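Local coordinates for protein RAP1B (Serratia marcescens, PDB 4AX2) that probably protects its own bacterium as a resistance (immunity) protein against a toxin, apparently an amidase, delivered by the type VI secretion system, at residues Pro32-Val37 and Glu119-Ser124; Lys38-Ser43 and Glu69-Asp74; Leu42-Ala47 and Glu80-Leu85; Ala47-Ser52 and Lys88-Ile93. All blocks are in the same frame, centred on the assembly; numbering follows the deposited sequence. Where two conformers were deposited one is given.

Contact 1 of 4, residues Pro32-Val37 and Glu119-Ser124; sequences PYHQVV and ELDKLS. With EDO (1,2-ethanediol), chain G.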
# COMPACT_ATOMS: atom_id res chain seq x y z
N PRO A 32 -5.97 4.89 -13.47
CA PRO A 32 -7.36 5.32 -13.47
C PRO A 32 -7.68 6.04 -12.17
O PRO A 32 -7.17 5.64 -11.11
CB PRO A 32 -8.14 4.01 -13.57
CG PRO A 32 -7.23 3.00 -13.01
CD PRO A 32 -5.85 3.42 -13.42
N TYR A 33 -8.50 7.09 -12.24
CA TYR A 33 -8.82 7.90 -11.08
C TYR A 33 -9.30 7.11 -9.85
O TYR A 33 -8.95 7.47 -8.73
CB TYR A 33 -9.86 8.96 -11.42
CG TYR A 33 -9.40 10.05 -12.39
CD1 TYR A 33 -8.14 10.64 -12.27
CD2 TYR A 33 -10.24 10.51 -13.39
CE1 TYR A 33 -7.74 11.67 -13.13
CE2 TYR A 33 -9.85 11.52 -14.26
CZ TYR A 33 -8.61 12.10 -14.13
OH TYR A 33 -8.23 13.11 -14.98
N HIS A 34 -10.09 6.05 -10.05
CA HIS A 34 -10.56 5.27 -8.91
C HIS A 34 -9.40 4.69 -8.13
O HIS A 34 -9.42 4.66 -6.91
CB HIS A 34 -11.59 4.19 -9.30
CG HIS A 34 -11.07 3.15 -10.28
ND1 HIS A 34 -10.41 2.04 -9.89
CD2 HIS A 34 -11.20 3.05 -11.66
CE1 HIS A 34 -10.10 1.29 -10.96
NE2 HIS A 34 -10.60 1.90 -12.05
N GLN A 35 -8.33 4.30 -8.83
CA GLN A 35 -7.12 3.84 -8.16
C GLN A 35 -6.42 4.93 -7.36
O GLN A 35 -5.93 4.67 -6.27
CB GLN A 35 -6.15 3.20 -9.15
CG GLN A 35 -4.95 2.54 -8.48
CD GLN A 35 -5.33 1.33 -7.61
OE1 GLN A 35 -6.09 0.47 -8.04
NE2 GLN A 35 -4.78 1.27 -6.40
N VAL A 36 -6.39 6.16 -7.88
CA VAL A 36 -5.79 7.27 -7.14
C VAL A 36 -6.47 7.49 -5.80
O VAL A 36 -5.80 7.77 -4.81
CB VAL A 36 -5.82 8.58 -7.93
CG1 VAL A 36 -5.12 9.70 -7.15
CG2 VAL A 36 -5.18 8.37 -9.31
N VAL A 37 -7.79 7.35 -5.76
CA VAL A 37 -8.54 7.46 -4.53
C VAL A 37 -8.05 6.40 -3.54
O VAL A 37 -7.92 6.68 -2.35
CB VAL A 37 -10.05 7.31 -4.76
CG1 VAL A 37 -10.78 7.28 -3.43
CG2 VAL A 37 -10.58 8.43 -5.67
N GLU A 119 -15.51 -2.49 -0.51
CA GLU A 119 -16.13 -1.25 -0.04
C GLU A 119 -15.37 -0.01 -0.54
O GLU A 119 -15.96 0.96 -1.04
CB GLU A 119 -16.17 -1.25 1.50
CG GLU A 119 -17.20 -2.19 2.11
CD GLU A 119 -16.71 -3.62 2.37
OE1 GLU A 119 -15.65 -4.06 1.83
OE2 GLU A 119 -17.42 -4.34 3.13
N LEU A 120 -14.04 -0.05 -0.41
CA LEU A 120 -13.22 1.04 -0.93
C LEU A 120 -13.29 1.05 -2.46
O LEU A 120 -13.34 2.12 -3.06
CB LEU A 120 -11.77 0.95 -0.44
CG LEU A 120 -10.84 2.04 -0.99
CD1 LEU A 120 -11.32 3.46 -0.60
CD2 LEU A 120 -9.41 1.79 -0.51
N ASP A 121 -13.29 -0.13 -3.09
CA ASP A 121 -13.36 -0.15 -4.55
C ASP A 121 -14.65 0.56 -5.05
O ASP A 121 -14.61 1.38 -5.97
CB ASP A 121 -13.27 -1.56 -5.12
CG ASP A 121 -13.25 -1.56 -6.64
OD1 ASP A 121 -12.32 -0.99 -7.25
OD2 ASP A 121 -14.18 -2.12 -7.22
N LYS A 122 -15.78 0.26 -4.41
CA LYS A 122 -17.06 0.90 -4.74
C LYS A 122 -16.99 2.41 -4.49
O LYS A 122 -17.34 3.22 -5.35
CB LYS A 122 -18.18 0.25 -3.92
CG LYS A 122 -19.58 0.82 -4.16
CD LYS A 122 -20.66 -0.08 -3.56
CE LYS A 122 -22.06 0.48 -3.81
NZ LYS A 122 -23.15 -0.41 -3.30
N LEU A 123 -16.53 2.80 -3.30
CA LEU A 123 -16.45 4.23 -2.94
C LEU A 123 -15.51 5.01 -3.84
O LEU A 123 -15.81 6.14 -4.20
CB LEU A 123 -16.06 4.42 -1.47
CG LEU A 123 -15.97 5.84 -0.90
CD1 LEU A 123 -17.33 6.54 -0.93
CD2 LEU A 123 -15.43 5.78 0.52
N SER A 124 -14.40 4.39 -4.23
CA SER A 124 -13.37 5.02 -5.07
C SER A 124 -13.90 5.48 -6.44
O SER A 124 -13.38 6.44 -7.04
CB SER A 124 -12.18 4.07 -5.28
OG SER A 124 -12.45 3.00 -6.17
C1 EDO G . -12.94 -6.45 4.17
O1 EDO G . -14.09 -5.64 4.01
C2 EDO G . -12.42 -6.81 2.82
O2 EDO G . -11.57 -7.94 2.94
O HOH W 1 -10.51 1.46 -7.25

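Contact 2 of 4, residues Lys38-Ser43 and Glu69-Asp74; sequences KELALS and EWMPFD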
# COMPACT_ATOMS: atom_id res chain seq x y z
N LYS A 38 -7.82 5.19 -4.02
CA LYS A 38 -7.33 4.09 -3.14
C LYS A 38 -5.94 4.39 -2.60
O LYS A 38 -5.66 4.11 -1.45
CB LYS A 38 -7.36 2.73 -3.83
CG LYS A 38 -8.76 2.32 -4.27
CD LYS A 38 -9.00 0.82 -4.20
CE LYS A 38 -8.13 0.00 -5.15
NZ LYS A 38 -8.22 -1.49 -4.94
N GLU A 39 -5.08 5.00 -3.42
CA GLU A 39 -3.75 5.41 -2.97
C GLU A 39 -3.88 6.44 -1.84
O GLU A 39 -3.13 6.40 -0.87
CB GLU A 39 -2.91 6.03 -4.08
CG GLU A 39 -2.78 5.19 -5.34
CD GLU A 39 -2.14 3.84 -5.10
OE1 GLU A 39 -0.91 3.82 -4.87
OE2 GLU A 39 -2.84 2.82 -5.23
N LEU A 40 -4.82 7.38 -2.00
CA LEU A 40 -5.04 8.38 -0.96
C LEU A 40 -5.50 7.68 0.33
O LEU A 40 -4.97 7.94 1.42
CB LEU A 40 -6.10 9.40 -1.41
CG LEU A 40 -6.49 10.51 -0.44
CD1 LEU A 40 -7.05 11.70 -1.21
CD2 LEU A 40 -7.50 10.04 0.61
N ALA A 41 -6.47 6.78 0.18
CA ALA A 41 -7.03 6.07 1.33
C ALA A 41 -5.98 5.25 2.07
O ALA A 41 -5.91 5.30 3.30
CB ALA A 41 -8.21 5.18 0.91
N LEU A 42 -5.17 4.50 1.34
CA LEU A 42 -4.08 3.71 1.93
C LEU A 42 -3.09 4.62 2.67
O LEU A 42 -2.74 4.38 3.83
CB LEU A 42 -3.38 2.92 0.82
CG LEU A 42 -2.13 2.12 1.23
CD1 LEU A 42 -2.40 1.20 2.43
CD2 LEU A 42 -1.61 1.32 0.05
N SER A 43 -2.63 5.68 2.00
CA SER A 43 -1.64 6.58 2.58
C SER A 43 -2.16 7.22 3.87
O SER A 43 -1.45 7.30 4.86
CB SER A 43 -1.22 7.67 1.58
OG SER A 43 -0.67 7.12 0.40
N GLU A 69 -4.45 16.38 -6.03
CA GLU A 69 -4.10 17.24 -7.17
C GLU A 69 -4.26 16.49 -8.51
O GLU A 69 -4.47 17.13 -9.53
CB GLU A 69 -2.67 17.80 -7.03
CG GLU A 69 -2.26 18.78 -8.13
CD GLU A 69 -1.00 19.59 -7.85
OE1 GLU A 69 -0.24 19.25 -6.91
OE2 GLU A 69 -0.75 20.58 -8.59
N TRP A 70 -4.23 15.16 -8.48
CA TRP A 70 -4.13 14.38 -9.72
C TRP A 70 -5.40 13.66 -10.09
O TRP A 70 -5.38 12.75 -10.92
CB TRP A 70 -2.93 13.42 -9.63
CG TRP A 70 -1.74 14.18 -9.12
CD1 TRP A 70 -1.09 14.03 -7.90
CD2 TRP A 70 -1.10 15.32 -9.77
NE1 TRP A 70 -0.07 14.95 -7.78
CE2 TRP A 70 -0.04 15.77 -8.87
CE3 TRP A 70 -1.27 15.98 -10.98
CZ2 TRP A 70 0.79 16.82 -9.19
CZ3 TRP A 70 -0.43 17.06 -11.29
CH2 TRP A 70 0.57 17.47 -10.41
N MET A 71 -6.50 14.08 -9.48
CA MET A 71 -7.82 13.52 -9.79
C MET A 71 -8.94 14.52 -9.53
O MET A 71 -8.85 15.34 -8.62
CB MET A 71 -8.06 12.27 -8.93
CG MET A 71 -7.82 12.50 -7.44
SD MET A 71 -8.48 11.10 -6.51
CE MET A 71 -7.87 11.53 -4.87
N PRO A 72 -10.05 14.41 -10.30
CA PRO A 72 -11.20 15.28 -10.07
C PRO A 72 -12.05 14.75 -8.89
O PRO A 72 -13.17 14.26 -9.07
CB PRO A 72 -11.94 15.23 -11.41
CG PRO A 72 -11.66 13.88 -11.93
CD PRO A 72 -10.26 13.52 -11.44
N PHE A 73 -11.46 14.85 -7.71
CA PHE A 73 -11.96 14.25 -6.47
C PHE A 73 -13.04 15.14 -5.86
O PHE A 73 -12.96 16.38 -5.93
CB PHE A 73 -10.78 14.15 -5.50
CG PHE A 73 -11.08 13.46 -4.21
CD1 PHE A 73 -11.54 12.15 -4.18
CD2 PHE A 73 -10.86 14.12 -3.00
CE1 PHE A 73 -11.78 11.51 -2.98
CE2 PHE A 73 -11.11 13.48 -1.79
CZ PHE A 73 -11.59 12.18 -1.78
N ASP A 74 -14.03 14.52 -5.23
CA ASP A 74 -15.11 15.30 -4.61
C ASP A 74 -14.70 15.57 -3.16
O ASP A 74 -14.95 14.77 -2.26
CB ASP A 74 -16.43 14.53 -4.77
CG ASP A 74 -16.80 14.28 -6.27
OD1 ASP A 74 -16.20 14.92 -7.18
OD2 ASP A 74 -17.68 13.43 -6.55

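Contact 3 of 4, residues Leu42-Ala47 and Glu80-Leu85; sequences LSRCLA and EKINVL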
# COMPACT_ATOMS: atom_id res chain seq x y z
N LEU A 42 -5.17 4.50 1.34
CA LEU A 42 -4.08 3.71 1.93
C LEU A 42 -3.09 4.62 2.67
O LEU A 42 -2.74 4.38 3.83
CB LEU A 42 -3.38 2.92 0.82
CG LEU A 42 -2.13 2.12 1.23
CD1 LEU A 42 -2.40 1.20 2.43
CD2 LEU A 42 -1.61 1.32 0.05
N SER A 43 -2.63 5.68 2.00
CA SER A 43 -1.64 6.58 2.58
C SER A 43 -2.16 7.22 3.87
O SER A 43 -1.45 7.30 4.86
CB SER A 43 -1.22 7.67 1.58
OG SER A 43 -0.67 7.12 0.40
N ARG A 44 -3.40 7.67 3.85
CA ARG A 44 -3.99 8.26 5.05
C ARG A 44 -4.23 7.25 6.16
O ARG A 44 -4.03 7.54 7.32
CB ARG A 44 -5.28 9.02 4.70
CG ARG A 44 -5.84 9.77 5.90
CD ARG A 44 -6.98 10.68 5.53
NE ARG A 44 -6.56 11.75 4.63
CZ ARG A 44 -7.38 12.39 3.80
NH1 ARG A 44 -8.69 12.09 3.76
NH2 ARG A 44 -6.90 13.36 3.04
N CYS A 45 -4.61 6.02 5.81
CA CYS A 45 -4.73 4.96 6.81
C CYS A 45 -3.38 4.77 7.49
O CYS A 45 -3.30 4.73 8.73
CB CYS A 45 -5.20 3.66 6.14
SG CYS A 45 -5.57 2.31 7.26
N LEU A 46 -2.32 4.71 6.70
CA LEU A 46 -0.97 4.53 7.23
C LEU A 46 -0.58 5.70 8.14
O LEU A 46 -0.00 5.49 9.19
CB LEU A 46 0.04 4.36 6.10
CG LEU A 46 -0.13 3.08 5.28
CD1 LEU A 46 0.76 3.08 4.03
CD2 LEU A 46 0.18 1.87 6.16
N ALA A 47 -0.91 6.93 7.73
CA ALA A 47 -0.70 8.12 8.59
C ALA A 47 -1.41 8.00 9.93
O ALA A 47 -0.86 8.37 10.98
CB ALA A 47 -1.15 9.38 7.86
N GLU A 80 -14.61 13.06 4.36
CA GLU A 80 -15.20 12.31 5.47
C GLU A 80 -15.71 10.95 5.05
O GLU A 80 -15.68 10.03 5.85
CB GLU A 80 -16.28 13.11 6.21
CG GLU A 80 -15.77 14.40 6.82
CD GLU A 80 -14.59 14.23 7.78
OE1 GLU A 80 -14.35 13.11 8.28
OE2 GLU A 80 -13.92 15.27 8.05
N LYS A 81 -16.16 10.80 3.81
CA LYS A 81 -16.59 9.48 3.35
C LYS A 81 -15.39 8.50 3.39
O LYS A 81 -15.51 7.40 3.93
CB LYS A 81 -17.22 9.54 1.95
CG LYS A 81 -18.67 10.04 1.98
CD LYS A 81 -19.39 9.83 0.66
CE LYS A 81 -20.88 10.14 0.76
NZ LYS A 81 -21.68 9.05 1.41
N ILE A 82 -14.25 8.92 2.85
CA ILE A 82 -13.00 8.13 2.94
C ILE A 82 -12.59 7.90 4.39
O ILE A 82 -12.23 6.80 4.77
CB ILE A 82 -11.84 8.82 2.19
CG1 ILE A 82 -12.05 8.70 0.68
CG2 ILE A 82 -10.48 8.23 2.57
CD1 ILE A 82 -11.95 7.26 0.17
N ASN A 83 -12.67 8.94 5.22
CA ASN A 83 -12.20 8.83 6.59
C ASN A 83 -13.08 7.92 7.42
O ASN A 83 -12.57 7.15 8.20
CB ASN A 83 -12.02 10.21 7.23
CG ASN A 83 -10.77 10.90 6.72
OD1 ASN A 83 -10.14 10.45 5.76
ND2 ASN A 83 -10.41 12.01 7.36
N VAL A 84 -14.40 8.00 7.25
CA VAL A 84 -15.29 7.05 7.92
C VAL A 84 -14.93 5.59 7.52
O VAL A 84 -14.86 4.71 8.38
CB VAL A 84 -16.77 7.36 7.63
CG1 VAL A 84 -17.65 6.20 8.08
CG2 VAL A 84 -17.22 8.66 8.34
N LEU A 85 -14.72 5.35 6.24
CA LEU A 85 -14.33 4.00 5.78
C LEU A 85 -13.00 3.54 6.39
O LEU A 85 -12.90 2.43 6.91
CB LEU A 85 -14.32 3.92 4.25
CG LEU A 85 -14.08 2.51 3.69
CD1 LEU A 85 -15.15 1.54 4.18
CD2 LEU A 85 -14.02 2.60 2.17

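Contact 4 of 4, residues Ala47-Ser52 and Lys88-Ile93; sequences AQVSDS and KYKSRI. With EDO (1,2-ethanediol), chain G.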
# COMPACT_ATOMS: atom_id res chain seq x y z
N ALA A 47 -0.91 6.93 7.73
CA ALA A 47 -0.70 8.12 8.59
C ALA A 47 -1.41 8.00 9.93
O ALA A 47 -0.86 8.37 10.98
CB ALA A 47 -1.15 9.38 7.86
N GLN A 48 -2.64 7.49 9.91
CA GLN A 48 -3.47 7.42 11.13
C GLN A 48 -3.07 6.32 12.08
O GLN A 48 -3.25 6.45 13.29
CB GLN A 48 -4.96 7.32 10.77
CG GLN A 48 -5.49 8.58 10.11
CD GLN A 48 -6.95 8.50 9.73
OE1 GLN A 48 -7.65 7.57 10.15
NE2 GLN A 48 -7.43 9.48 8.95
N VAL A 49 -2.48 5.24 11.57
CA VAL A 49 -2.08 4.12 12.43
C VAL A 49 -0.66 4.20 12.94
O VAL A 49 -0.21 3.32 13.68
CB VAL A 49 -2.33 2.76 11.75
CG1 VAL A 49 -3.80 2.61 11.39
CG2 VAL A 49 -1.40 2.57 10.55
N SER A 50 0.06 5.25 12.55
CA SER A 50 1.42 5.46 12.99
C SER A 50 1.38 6.67 13.93
O SER A 50 0.31 7.21 14.20
CB SER A 50 2.37 5.66 11.79
OG SER A 50 1.88 6.61 10.87
N ASP A 51 2.52 7.08 14.44
CA ASP A 51 2.53 8.12 15.50
C ASP A 51 2.25 9.47 14.85
O ASP A 51 3.07 9.92 14.05
CB ASP A 51 3.93 8.18 16.14
CG ASP A 51 4.01 7.47 17.47
OD1 ASP A 51 3.97 6.22 17.50
OD2 ASP A 51 4.19 8.17 18.49
N SER A 52 1.13 10.15 15.17
CA SER A 52 0.84 11.49 14.55
C SER A 52 1.98 12.51 14.72
O SER A 52 2.20 13.37 13.86
CB SER A 52 -0.50 12.11 15.05
OG SER A 52 -0.43 12.58 16.39
N LYS A 88 -13.46 2.29 9.80
CA LYS A 88 -14.07 0.95 9.89
C LYS A 88 -13.04 -0.18 9.73
O LYS A 88 -13.34 -1.34 10.06
CB LYS A 88 -15.24 0.84 8.91
CG LYS A 88 -16.39 1.78 9.28
CD LYS A 88 -17.57 1.66 8.32
CE LYS A 88 -18.64 2.72 8.59
NZ LYS A 88 -19.64 2.79 7.49
N TYR A 89 -11.82 0.15 9.27
CA TYR A 89 -10.75 -0.85 9.04
C TYR A 89 -9.54 -0.75 9.99
O TYR A 89 -9.02 -1.77 10.45
CB TYR A 89 -10.27 -0.77 7.58
CG TYR A 89 -11.24 -1.44 6.66
CD1 TYR A 89 -12.40 -0.81 6.26
CD2 TYR A 89 -11.01 -2.74 6.20
CE1 TYR A 89 -13.32 -1.44 5.43
CE2 TYR A 89 -11.92 -3.38 5.36
CZ TYR A 89 -13.08 -2.73 4.99
OH TYR A 89 -14.00 -3.33 4.16
N LYS A 90 -9.13 0.48 10.30
CA LYS A 90 -7.78 0.71 10.83
C LYS A 90 -7.49 0.16 12.23
O LYS A 90 -6.32 -0.11 12.53
CB LYS A 90 -7.47 2.21 10.82
CG LYS A 90 -8.32 3.03 11.79
CD LYS A 90 -7.85 4.48 11.80
CE LYS A 90 -8.56 5.30 12.87
NZ LYS A 90 -8.23 6.76 12.84
N SER A 91 -8.53 0.01 13.05
CA SER A 91 -8.42 -0.30 14.48
C SER A 91 -8.84 -1.70 14.78
O SER A 91 -8.88 -2.10 15.95
CB SER A 91 -9.32 0.62 15.32
OG SER A 91 -9.07 1.97 15.04
N ARG A 92 -9.14 -2.47 13.74
CA ARG A 92 -9.59 -3.83 13.96
C ARG A 92 -8.55 -4.61 14.74
O ARG A 92 -7.33 -4.40 14.60
CB ARG A 92 -9.95 -4.54 12.66
CG ARG A 92 -11.11 -3.91 11.90
CD ARG A 92 -12.40 -3.77 12.71
NE ARG A 92 -12.99 -5.06 13.05
CZ ARG A 92 -13.79 -5.78 12.26
NH1 ARG A 92 -14.11 -5.35 11.03
NH2 ARG A 92 -14.28 -6.94 12.69
N ILE A 93 -9.06 -5.46 15.61
CA ILE A 93 -8.22 -6.35 16.39
C ILE A 93 -8.09 -7.61 15.55
O ILE A 93 -9.09 -8.23 15.17
CB ILE A 93 -8.84 -6.68 17.76
CG1 ILE A 93 -9.14 -5.39 18.54
CG2 ILE A 93 -7.90 -7.59 18.53
CD1 ILE A 93 -10.14 -5.56 19.67
C1 EDO G . -12.94 -6.45 4.17
O1 EDO G . -14.09 -5.64 4.01
C2 EDO G . -12.42 -6.81 2.82
O2 EDO G . -11.57 -7.94 2.94
O HOH W 2 -5.85 6.22 14.35

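Contact 1 of 4, residues Pro32-Val37 and Glu119-Ser124
A helix-helix crossing joins the first turn of helix 33-49, at His34 and Val37, to helix 118-126 at Ser124, in an all-helical protein of the type VI secretion amidase-immunity family. A small residue at a crossing lets backbones approach closely, and here that residue is Ser124. Its CB lies 3.3 Å from the backbone O of His34 and also packs against CB of Val37. The two short axes approach to 8.8 Å at 125°, and the CA atoms of His34 and Ser124 are only 4.8 Å apart. Val37, one turn further on, sets its two methyls against the serine's backbone: CG1, anti to the backbone N (chi1 174°), lies against CA, while CG2 faces the backbone O at 3.7 Å. That carbonyl oxygen is buried without a hydrogen-bonding partner, though the CA-H of His34 points at it in a weaker contact. The fold is a bundle of helices, and Ile82 of helix 75-89 also packs on Val37. Ser124 OG turns back on its own helix and donates to O of Asp121 at 2.7 Å. The His34 imidazole, with chi1 at 60°, swings away from the serine, yet its ND1 meets a water in the plane of the ring at 2.7 Å. The same water donates to Ser124 OG and, in the conformer described, to Asp121 OD1, bridging both helices. In that conformer the carboxylate, 4.4 Å from ND1, might favour a protonated imidazole, an effect that its long, weak ion pair with Arg125 would lessen.

Contact 2 of 4, residues Lys38-Ser43 and Glu69-Asp74
The loop joining helix 55-67 to helix 75-89 folds back over helix 33-49, and Met71 and Phe73 on that loop meet Leu40 on the helix. The contact is a small apolar cluster that illustrates how a connection without regular structure can still be bound to the core by a few side chains. A single methyl group of the leucine does the work: CD1 of Leu40 touches the terminal CE of Met71 at 3.8 Å and lies 4.5 Å from CE2 of Phe73, oblique to that ring. Leu40 CG stands anti to the backbone N (chi1 179°), which carries the branch out from the helix toward the loop. Met71 reaches in from the other side as an extended chain beyond CG, with chi2 and chi3 near 170°. The two side chains cross at about a right angle, and the contact is methyl to methyl. Between the two loop residues, Pro72 forms the centre of an inverse gamma turn, closed by a weak bond from N of Phe73 to O of Met71 of 2.8 Å; the bend is consistent with both side chains facing the same leucine. The nearest CA atoms of the two segments, those of Leu40 and Met71, are 10.6 Å apart, so the side chains alone span the gap. Helix 33-49 is bordered here on several flanks: Leu40 also packs on Met67 of helix 55-67, Ala41 rests on Leu120 of helix 118-126, and Met71 touches Val36 and Val37 one turn earlier, while Leu42 and Ser43 pack on Leu112 of the second subunit.

Contact 3 of 4, residues Leu42-Ala47 and Glu80-Leu85
Arg44 NH1 donates to OD1 of Asn83 over 3.0 Å, with an N-H...O angle of 161°, and this polar bond is the centre of the contact. The amide oxygen lies at the edge of the guanidinium, near its plane, while the amide itself is turned almost perpendicular, the two planes standing 89° apart. NH1 is tilted from the carbonyl plane. The arginine's CD comes within 3.2 Å of the same OD1, and NH1 lies 4.4 Å from CG2 of Ile82. A bend at chi3 (-64°) turns the guanidinium out of the line of its otherwise extended chain and lets NH1 meet the amide. Between them the two side chains span helices 33-49 and 75-89, neighbours in the helical bundle; across segments 42-47 and 80-85 the nearest CA atoms, those of Arg44 and Asn83, are 8.4 Å apart. The other end of the guanidinium is held by helix 55-67, since NH2 donates to OD1 of Asn65, and Asp79 gives a long, weak ion pair to NH1. Next along helix 33-49, Cys45 is joined by a disulfide to Cys111 of helix 107-116, while Ile82 packs on Leu120 and Leu123 of helix 118-126.

Contact 4 of 4, residues Ala47-Ser52 and Lys88-Ile93
The odd feature of this contact is the direction of its direct bond: the ammonium of Lys90 comes to the amide oxygen of Gln48 from above the amide plane, away from a lone-pair direction. Lys90 NZ donates to OE1 of Gln48 at 2.9 Å, standing 41° out of that plane at a C=O...N angle of 130°. NZ also donates to a water at 2.9 Å, which in turn donates to O of Gln48 at 2.8 Å and so closes a loop from side chain to backbone. The lysine arrives as an extended chain beyond CG and crosses the glutamine at about a right angle. Its base is apolar: CB packs 3.7 Å from CG1 of Val49, the two side chains sliding past each other in opposite directions. With CG of Lys90 between its backbone N and carbonyl carbon (chi1 67°), the extended chain beyond it is directed toward Gln48. Lys90 belongs to a type I beta turn from Tyr89 to Arg92, after the body of helix 75-89, and the contact joins this turn to the last part of helix 33-49, a neighbour in the bundle. Val49 is backed by Val107 and Cys111 of helix 107-116. The amide oxygen, the water and the carboxylate of Asp87, a salt-bridge partner, all contact the ammonium at the protein surface. Such surroundings would probably favour its charged form: Asp87 supplies the opposite charge, while the amide oxygen and the water add neutral acceptors.

Helix 33-49 runs through all four contacts and supplies one side of each, and the chemistry changes along it. Contact 2 is the buried one, wholly apolar, and is the case where the partner is a loop. Contact 1 is partly buried: close packing on Ser124, with a water bridging the side chains beside it. Contacts 3 and 4 join this helix to 75-89 or the turn that follows it, and use polar side chains: an arginine with an amide in the partly buried contact 3, a lysine with an amide and water in contact 4, which lies at the surface and also has an aliphatic part. Ile82 of contact 3 also touches Leu40 and Val37, connecting it to contacts 2 and 1.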